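PDB 3H7T: group 3 allergen SMIPP-S YvT004A06 from Sarcoptes scabiei type hominis, which adopts the fold of a trypsin-like serine protease but, as an inactivated paralogue of that family, probably lacks proteolytic activity. Local coordinates for residues V16-D21 with S49-H54; A142-V147 with D177-G182; G173-E178 with P207-S212. All coordinates share one frame; numbering follows the deposited sequence.

How the interactions relate
The three contacts divide between the two sheets of a trypsin-like chain. Interaction 1 lies in the six-stranded antiparallel barrel built early in the sequence; interactions 2 and 3 come later in the chain, on the other side of its centre, around the seven-stranded sheet. The centres of interactions 1 and 2 lie 25 Å apart, of 1 and 3 28 Å, but of 2 and 3 only 6 Å. The latter share D177, E178, the zinc ion and a water, and T145 O to G173 N at 2.9 Å is probably a hydrogen bond. Interaction 2 packs a loop on strand 140-147, and interaction 3 joins that loop to the one leading into strand 212-216, at the zinc ion.

Interaction 1 (V16-D21 with S49-H54); sequences VGVLVD and SDISIH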
loop_
_atom_site.group_PDB
_atom_site.type_symbol
_atom_site.label_atom_id
_atom_site.label_comp_id
_atom_site.label_asym_id
_atom_site.label_seq_id
_atom_site.Cartn_x
_atom_site.Cartn_y
_atom_site.Cartn_z
ATOM N N VAL A 16 -6.146 -5.683 3.422
ATOM C CA VAL A 16 -5.691 -7.051 3.634
ATOM C C VAL A 16 -4.222 -7.115 4.038
ATOM O O VAL A 16 -3.456 -6.156 3.850
ATOM C CB VAL A 16 -5.931 -7.963 2.392
ATOM C CG1 VAL A 16 -7.411 -8.001 2.021
ATOM C CG2 VAL A 16 -5.082 -7.534 1.208
ATOM N N GLY A 17 -3.842 -8.259 4.607
ATOM C CA GLY A 17 -2.460 -8.553 4.912
ATOM C C GLY A 17 -1.848 -9.401 3.820
ATOM O O GLY A 17 -2.506 -10.284 3.258
ATOM N N VAL A 18 -0.595 -9.117 3.492
ATOM C CA VAL A 18 0.114 -9.906 2.489
ATOM C C VAL A 18 1.282 -10.607 3.164
ATOM O O VAL A 18 2.320 -10.003 3.442
ATOM C CB VAL A 18 0.575 -9.066 1.279
ATOM C CG1 VAL A 18 1.309 -9.944 0.252
ATOM C CG2 VAL A 18 -0.625 -8.361 0.631
ATOM N N LEU A 19 1.077 -11.887 3.452
ATOM C CA LEU A 19 2.078 -12.697 4.130
ATOM C C LEU A 19 2.972 -13.352 3.091
ATOM O O LEU A 19 2.500 -14.051 2.187
ATOM C CB LEU A 19 1.399 -13.738 5.034
ATOM C CG LEU A 19 0.809 -13.190 6.345
ATOM C CD1 LEU A 19 -0.524 -12.476 6.141
ATOM C CD2 LEU A 19 0.671 -14.290 7.398
ATOM N N VAL A 20 4.264 -13.096 3.210
ATOM C CA VAL A 20 5.230 -13.576 2.240
ATOM C C VAL A 20 6.230 -14.449 2.968
ATOM O O VAL A 20 6.852 -14.016 3.938
ATOM C CB VAL A 20 5.949 -12.409 1.524
ATOM C CG1 VAL A 20 6.852 -12.931 0.432
ATOM C CG2 VAL A 20 4.928 -11.425 0.935
ATOM N N ASP A 21 6.378 -15.681 2.485
ATOM C CA ASP A 21 7.201 -16.682 3.142
ATOM C C ASP A 21 8.638 -16.201 3.340
ATOM O O ASP A 21 9.323 -15.854 2.375
ATOM C CB ASP A 21 7.160 -17.993 2.353
ATOM C CG ASP A 21 7.451 -19.199 3.215
ATOM O OD1 ASP A 21 8.215 -19.057 4.187
ATOM O OD2 ASP A 21 6.920 -20.294 2.919
ATOM N N SER A 49 3.010 -19.333 -4.505
ATOM C CA SER A 49 2.728 -20.294 -3.436
ATOM C C SER A 49 3.314 -19.862 -2.089
ATOM O O SER A 49 2.872 -20.324 -1.036
ATOM C CB SER A 49 3.227 -21.695 -3.817
ATOM O OG SER A 49 4.635 -21.720 -3.973
ATOM N N ASP A 50 4.297 -18.963 -2.132
ATOM C CA ASP A 50 4.906 -18.412 -0.927
ATOM C C ASP A 50 4.160 -17.181 -0.401
ATOM O O ASP A 50 4.600 -16.546 0.557
ATOM C CB ASP A 50 6.377 -18.072 -1.189
ATOM C CG ASP A 50 7.271 -19.306 -1.221
ATOM O OD1 ASP A 50 6.778 -20.427 -0.972
ATOM O OD2 ASP A 50 8.479 -19.150 -1.491
ATOM N N ILE A 51 3.028 -16.854 -1.022
ATOM C CA ILE A 51 2.276 -15.649 -0.664
ATOM C C ILE A 51 0.853 -15.977 -0.207
ATOM O O ILE A 51 0.143 -16.750 -0.853
ATOM C CB ILE A 51 2.259 -14.626 -1.832
ATOM C CG1 ILE A 51 3.688 -14.167 -2.161
ATOM C CG2 ILE A 51 1.369 -13.418 -1.499
ATOM C CD1 ILE A 51 3.822 -13.468 -3.515
ATOM N N SER A 52 0.459 -15.382 0.917
ATOM C CA SER A 52 -0.881 -15.533 1.472
ATOM C C SER A 52 -1.558 -14.168 1.605
ATOM O O SER A 52 -0.906 -13.168 1.907
ATOM C CB SER A 52 -0.813 -16.219 2.842
ATOM O OG SER A 52 -2.113 -16.535 3.317
ATOM N N ILE A 53 -2.865 -14.142 1.367
ATOM C CA ILE A 53 -3.674 -12.944 1.552
ATOM C C ILE A 53 -4.589 -13.165 2.753
ATOM O O ILE A 53 -5.410 -14.090 2.750
ATOM C CB ILE A 53 -4.505 -12.601 0.281
ATOM C CG1 ILE A 53 -3.586 -12.211 -0.879
ATOM C CG2 ILE A 53 -5.491 -11.468 0.551
ATOM C CD1 ILE A 53 -3.200 -13.390 -1.772
ATOM N N HIS A 54 -4.445 -12.311 3.765
ATOM C CA HIS A 54 -5.216 -12.415 5.006
ATOM C C HIS A 54 -6.248 -11.296 5.040
ATOM O O HIS A 54 -5.887 -10.117 5.035
ATOM C CB HIS A 54 -4.274 -12.357 6.226
ATOM C CG HIS A 54 -4.980 -12.395 7.549
ATOM N ND1 HIS A 54 -5.598 -13.527 8.032
ATOM C CD2 HIS A 54 -5.140 -11.446 8.502
ATOM C CE1 HIS A 54 -6.122 -13.269 9.218
ATOM N NE2 HIS A 54 -5.861 -12.011 9.522
#
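G17, L19 and D21 bond through their backbones to H54, S52 and D50, and the segment axes of strands 16-20 and 51-54 run antiparallel at 161°. G17 and H54 form a hydrogen-bonded pair, with G17 N to H54 O at 2.8 Å and H54 N to G17 O at 2.9 Å. L19 and S52 form the next, whose shorter bond is S52 N to L19 O at 2.7 Å. A further bond, D21 N to D50 O, carries the ladder past the strand end.

Apolar contacts collect on the face of V18, V20, I51 and I53. V18 CG1 lies beside I51 CG2 at 3.9 Å; it is anti to its own N (chi1 -180°), which sets it alongside the isoleucine branch. V16 CB meets I53 CG2 at 4.0 Å. On the other face L19 CD1 rests on H54 CB at 3.8 Å.

At the end of the ladder D21 OD2 and D50 OD1 stand 3.9 Å apart, their carboxylate planes 64° askew, probably a mild, solvent-screened repulsion.

Strand 51-55 also pairs with 65-74, and 15-20 with 26-30, so this ladder joins the two ends of the sheet order and closes the first β-barrel of the trypsin-like fold.

Interaction 2 (A142-V147 with D177-G182); sequences ANFTVV and DETYIG. With ZN (zinc ion), chain F.
The carboxylate of D177 grips T145 with both oxygens. D177 OD2 accepts from T145 N at 2.7 Å in a nearly straight bond (168°), the donor reaching its syn side somewhat out of the carboxylate plane. D177 OD1 accepts from T145 OG1 at 2.6 Å, through its syn lone pair. Because T145 OG1 is held beside its own backbone N (chi1 -47°), the two donors face the same carboxylate, and the pair of bonds should fix its rotation.

Another short bond lies within the loop: Y180 OH donates to E178 OE1 at 2.5 Å, bracing a glutamate whose OE2 binds zinc together with E209 and a water. In the same loop E178 and T179 both face G174, a G1 β-bulge. The loop leads from strand 169-172 to strand 189-192; in trypsin-like proteases the corresponding loop helps wall the primary specificity pocket.

Packing centres on the F144 ring. T179 CG2 sits over one face, 3.6 Å from the centroid and 15° off the normal, a CH-π contact, and also meets A142 CB at 3.7 Å. At the edge of the ring come the backbone of Y180 and I181, with I181 N in the ring plane. I181 CD1 reaches F144 CZ at 4.0 Å. F214, from strand 212-216, adds an edge-to-face ring contact to F144.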
loop_
_atom_site.group_PDB
_atom_site.type_symbol
_atom_site.label_atom_id
_atom_site.label_comp_id
_atom_site.label_asym_id
_atom_site.label_seq_id
_atom_site.Cartn_x
_atom_site.Cartn_y
_atom_site.Cartn_z
ATOM N N ALA A 142 -4.504 6.215 10.087
ATOM C CA ALA A 142 -4.227 7.639 10.230
ATOM C C ALA A 142 -4.631 8.406 8.980
ATOM O O ALA A 142 -4.658 7.857 7.868
ATOM C CB ALA A 142 -2.755 7.886 10.555
ATOM N N ASN A 143 -4.945 9.682 9.174
ATOM C CA ASN A 143 -5.046 10.606 8.067
ATOM C C ASN A 143 -3.692 11.261 7.821
ATOM O O ASN A 143 -3.126 11.906 8.711
ATOM C CB ASN A 143 -6.165 11.630 8.298
ATOM C CG ASN A 143 -7.529 11.119 7.814
ATOM O OD1 ASN A 143 -8.127 10.245 8.432
ATOM N ND2 ASN A 143 -7.997 11.642 6.683
ATOM N N PHE A 144 -3.163 11.043 6.620
ATOM C CA PHE A 144 -1.906 11.637 6.181
ATOM C C PHE A 144 -2.226 12.864 5.338
ATOM O O PHE A 144 -2.945 12.753 4.325
ATOM C CB PHE A 144 -1.139 10.655 5.286
ATOM C CG PHE A 144 -0.406 9.555 6.021
ATOM C CD1 PHE A 144 0.976 9.433 5.890
ATOM C CD2 PHE A 144 -1.095 8.606 6.785
ATOM C CE1 PHE A 144 1.679 8.414 6.536
ATOM C CE2 PHE A 144 -0.411 7.569 7.434
ATOM C CZ PHE A 144 0.987 7.473 7.318
ATOM N N THR A 145 -1.673 14.014 5.717
ATOM C CA THR A 145 -1.825 15.241 4.928
ATOM C C THR A 145 -0.914 15.224 3.712
ATOM O O THR A 145 0.298 15.035 3.833
ATOM C CB THR A 145 -1.546 16.515 5.754
ATOM O OG1 THR A 145 -2.243 16.431 6.994
ATOM C CG2 THR A 145 -2.020 17.762 5.001
ATOM N N VAL A 146 -1.515 15.423 2.545
ATOM C CA VAL A 146 -0.799 15.394 1.275
ATOM C C VAL A 146 0.142 16.602 1.144
ATOM O O VAL A 146 -0.250 17.753 1.363
ATOM C CB VAL A 146 -1.787 15.265 0.064
ATOM C CG1 VAL A 146 -1.064 15.449 -1.270
ATOM C CG2 VAL A 146 -2.507 13.893 0.099
ATOM N N VAL A 147 1.394 16.313 0.811
ATOM C CA VAL A 147 2.426 17.326 0.651
ATOM C C VAL A 147 2.654 17.535 -0.846
ATOM O O VAL A 147 2.772 16.567 -1.597
ATOM C CB VAL A 147 3.747 16.871 1.326
ATOM C CG1 VAL A 147 4.884 17.857 1.058
ATOM C CG2 VAL A 147 3.546 16.684 2.848
ATOM N N ASP A 177 2.256 16.406 10.293
ATOM C CA ASP A 177 1.344 15.524 11.033
ATOM C C ASP A 177 2.034 14.768 12.170
ATOM O O ASP A 177 1.369 14.308 13.103
ATOM C CB ASP A 177 0.760 14.450 10.107
ATOM C CG ASP A 177 -0.017 15.011 8.934
ATOM O OD1 ASP A 177 -0.658 16.073 9.075
ATOM O OD2 ASP A 177 -0.003 14.350 7.871
ATOM N N GLU A 178 3.353 14.606 12.061
ATOM C CA GLU A 178 4.104 13.603 12.829
ATOM C C GLU A 178 3.474 12.214 12.607
ATOM O O GLU A 178 3.195 11.468 13.545
ATOM C CB GLU A 178 4.212 13.991 14.313
ATOM C CG GLU A 178 5.583 13.733 14.927
ATOM C CD GLU A 178 6.714 14.454 14.214
ATOM O OE1 GLU A 178 7.476 13.785 13.491
ATOM O OE2 GLU A 178 6.853 15.684 14.372
ATOM N N THR A 179 3.263 11.891 11.334
ATOM C CA THR A 179 2.564 10.681 10.918
ATOM C C THR A 179 3.394 10.051 9.796
ATOM O O THR A 179 3.770 10.740 8.858
ATOM C CB THR A 179 1.129 11.033 10.425
ATOM O OG1 THR A 179 0.395 11.633 11.500
ATOM C CG2 THR A 179 0.382 9.818 9.987
ATOM N N TYR A 180 3.700 8.756 9.910
ATOM C CA TYR A 180 4.627 8.102 8.974
ATOM C C TYR A 180 4.252 6.655 8.677
ATOM O O TYR A 180 3.671 5.961 9.518
ATOM C CB TYR A 180 6.061 8.116 9.528
ATOM C CG TYR A 180 6.586 9.473 9.959
ATOM C CD1 TYR A 180 7.287 10.281 9.066
ATOM C CD2 TYR A 180 6.412 9.932 11.274
ATOM C CE1 TYR A 180 7.784 11.518 9.456
ATOM C CE2 TYR A 180 6.899 11.173 11.674
ATOM C CZ TYR A 180 7.583 11.963 10.753
ATOM O OH TYR A 180 8.079 13.195 11.130
ATOM N N ILE A 181 4.608 6.206 7.476
ATOM C CA ILE A 181 4.562 4.791 7.122
ATOM C C ILE A 181 5.667 4.076 7.914
ATOM O O ILE A 181 6.814 4.520 7.917
ATOM C CB ILE A 181 4.728 4.627 5.586
ATOM C CG1 ILE A 181 3.459 5.113 4.868
ATOM C CG2 ILE A 181 5.121 3.181 5.168
ATOM C CD1 ILE A 181 2.177 4.281 5.192
ATOM N N GLY A 182 5.303 3.000 8.612
ATOM C CA GLY A 182 6.265 2.198 9.367
ATOM C C GLY A 182 6.711 0.965 8.603
ATOM O O GLY A 182 6.179 0.662 7.537
HETATM ZN ZN ZN F . 9.420 15.606 14.451
HETATM O O HOH W 1 9.987 17.477 14.182
#

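Interaction 3 (G173-E178 with P207-S212); sequences GGEYDE and PSEFPS. With ZN (zinc ion), chain F.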
loop_
_atom_site.group_PDB
_atom_site.type_symbol
_atom_site.label_atom_id
_atom_site.label_comp_id
_atom_site.label_asym_id
_atom_site.label_seq_id
_atom_site.Cartn_x
_atom_site.Cartn_y
_atom_site.Cartn_z
ATOM N N GLY A 173 1.974 12.931 4.900
ATOM C CA GLY A 173 2.477 12.828 6.259
ATOM C C GLY A 173 3.767 13.608 6.422
ATOM O O GLY A 173 4.006 14.607 5.729
ATOM N N GLY A 174 4.610 13.149 7.337
ATOM C CA GLY A 174 5.865 13.822 7.607
ATOM C C GLY A 174 5.749 14.658 8.861
ATOM O O GLY A 174 4.863 14.422 9.689
ATOM N N GLU A 175 6.636 15.647 8.976
ATOM C CA GLU A 175 6.751 16.499 10.162
ATOM C C GLU A 175 5.470 17.255 10.537
ATOM O O GLU A 175 5.182 17.423 11.715
ATOM C CB GLU A 175 7.914 17.484 10.002
ATOM C CG GLU A 175 8.217 18.299 11.267
ATOM C CD GLU A 175 9.546 19.033 11.214
ATOM O OE1 GLU A 175 9.992 19.416 10.110
ATOM O OE2 GLU A 175 10.150 19.227 12.289
ATOM N N TYR A 176 4.721 17.712 9.534
ATOM C CA TYR A 176 3.480 18.454 9.774
ATOM C C TYR A 176 2.495 17.666 10.653
ATOM O O TYR A 176 1.990 18.190 11.649
ATOM C CB TYR A 176 2.837 18.856 8.441
ATOM C CG TYR A 176 1.560 19.661 8.573
ATOM C CD1 TYR A 176 1.595 21.014 8.923
ATOM C CD2 TYR A 176 0.316 19.075 8.332
ATOM C CE1 TYR A 176 0.424 21.759 9.042
ATOM C CE2 TYR A 176 -0.867 19.816 8.447
ATOM C CZ TYR A 176 -0.802 21.157 8.802
ATOM O OH TYR A 176 -1.959 21.898 8.919
ATOM N N ASP A 177 2.256 16.406 10.293
ATOM C CA ASP A 177 1.344 15.524 11.033
ATOM C C ASP A 177 2.034 14.768 12.170
ATOM O O ASP A 177 1.369 14.308 13.103
ATOM C CB ASP A 177 0.760 14.450 10.107
ATOM C CG ASP A 177 -0.017 15.011 8.934
ATOM O OD1 ASP A 177 -0.658 16.073 9.075
ATOM O OD2 ASP A 177 -0.003 14.350 7.871
ATOM N N GLU A 178 3.353 14.606 12.061
ATOM C CA GLU A 178 4.104 13.603 12.829
ATOM C C GLU A 178 3.474 12.214 12.607
ATOM O O GLU A 178 3.195 11.468 13.545
ATOM C CB GLU A 178 4.212 13.991 14.313
ATOM C CG GLU A 178 5.583 13.733 14.927
ATOM C CD GLU A 178 6.714 14.454 14.214
ATOM O OE1 GLU A 178 7.476 13.785 13.491
ATOM O OE2 GLU A 178 6.853 15.684 14.372
ATOM N N PRO A 207 15.049 8.212 6.934
ATOM C CA PRO A 207 14.710 8.475 8.329
ATOM C C PRO A 207 13.367 9.189 8.410
ATOM O O PRO A 207 12.800 9.552 7.376
ATOM C CB PRO A 207 15.826 9.420 8.777
ATOM C CG PRO A 207 16.133 10.203 7.542
ATOM C CD PRO A 207 15.988 9.221 6.400
ATOM N N SER A 208 12.860 9.395 9.623
ATOM C CA SER A 208 11.661 10.209 9.801
ATOM C C SER A 208 11.942 11.690 9.529
ATOM O O SER A 208 13.083 12.078 9.234
ATOM C CB SER A 208 11.035 9.994 11.186
ATOM O OG SER A 208 11.922 10.358 12.225
ATOM N N GLU A 209 10.886 12.498 9.639
ATOM C CA GLU A 209 10.879 13.943 9.337
ATOM C C GLU A 209 10.663 14.249 7.858
ATOM O O GLU A 209 10.458 15.403 7.487
ATOM C CB GLU A 209 12.113 14.688 9.884
ATOM C CG GLU A 209 12.337 14.551 11.387
ATOM C CD GLU A 209 11.230 15.146 12.237
ATOM O OE1 GLU A 209 10.875 16.328 12.036
ATOM O OE2 GLU A 209 10.731 14.436 13.135
ATOM N N PHE A 210 10.706 13.221 7.015
ATOM C CA PHE A 210 10.379 13.380 5.602
ATOM C C PHE A 210 8.980 12.810 5.395
ATOM O O PHE A 210 8.591 11.868 6.094
ATOM C CB PHE A 210 11.387 12.655 4.707
ATOM C CG PHE A 210 12.809 13.169 4.834
ATOM C CD1 PHE A 210 13.342 14.012 3.871
ATOM C CD2 PHE A 210 13.611 12.800 5.917
ATOM C CE1 PHE A 210 14.653 14.482 3.970
ATOM C CE2 PHE A 210 14.921 13.275 6.025
ATOM C CZ PHE A 210 15.436 14.121 5.051
ATOM N N PRO A 211 8.210 13.378 4.447
ATOM C CA PRO A 211 6.905 12.798 4.138
ATOM C C PRO A 211 7.046 11.366 3.637
ATOM O O PRO A 211 8.051 11.025 3.012
ATOM C CB PRO A 211 6.386 13.682 2.996
ATOM C CG PRO A 211 7.081 14.967 3.158
ATOM C CD PRO A 211 8.450 14.628 3.696
ATOM N N SER A 212 6.044 10.540 3.893
ATOM C CA SER A 212 6.027 9.184 3.362
ATOM C C SER A 212 5.630 9.171 1.877
ATOM O O SER A 212 5.016 10.112 1.381
ATOM C CB SER A 212 5.081 8.295 4.182
ATOM O OG SER A 212 5.547 8.199 5.515
HETATM ZN ZN ZN F . 9.420 15.606 14.451
HETATM O O HOH W 2 8.316 16.398 6.644
HETATM O O HOH W 1 9.987 17.477 14.182
#
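E209 turns OE1 against the carboxylate of E175, 3.0 Å from E175 OE2, the two planes almost perpendicular (88°). Both atoms are acceptors, so the approach is a crowding of like charges and not a bond. E209 OE2 likewise comes within 3.3 Å of E178 OE1, which also accepts from Y180 OH. E209 OE2 binds the zinc ion at 2.2 Å, and E178 OE2 binds it from the other segment at a longer distance. A water also binds the metal, 2.0 Å from the zinc, and donates to E175 OE2 at 2.6 Å, making E175 a second-shell partner. The zinc probably offsets part of the repulsion among the three glutamates.

The chain shapes explain the convergence. E209 folds at chi2 (-64°), turning its carboxylate back toward the facing loop, whereas E175 runs extended beyond CG until it meets it. Nearer the backbone a second water spans the segments, accepting from E175 N at 3.0 Å and donating to E209 O.

Farther in, the backbones themselves close up. G174 CA lies 3.8 Å from P211 CA, an approach that leaves no room for a side chain on G174, whose backbone angles (phi 101°) independently suit glycine. P211 CB packs on the carbonyl of G173, 3.7 Å from its O.

Both segments are loops that begin or end on adjacent strands of the second sheet: segment 173-178 follows strand 169-172, while segment 207-212 leads into strand 212-216, with which 169-172 pairs antiparallel. S212 bonds to A172 through the backbone, P211 packs on V147 of strand 140-147, and P211 O accepts from Y156 OH on helix 149-157, so the P211 end of segment 207-212 is tied to that helix.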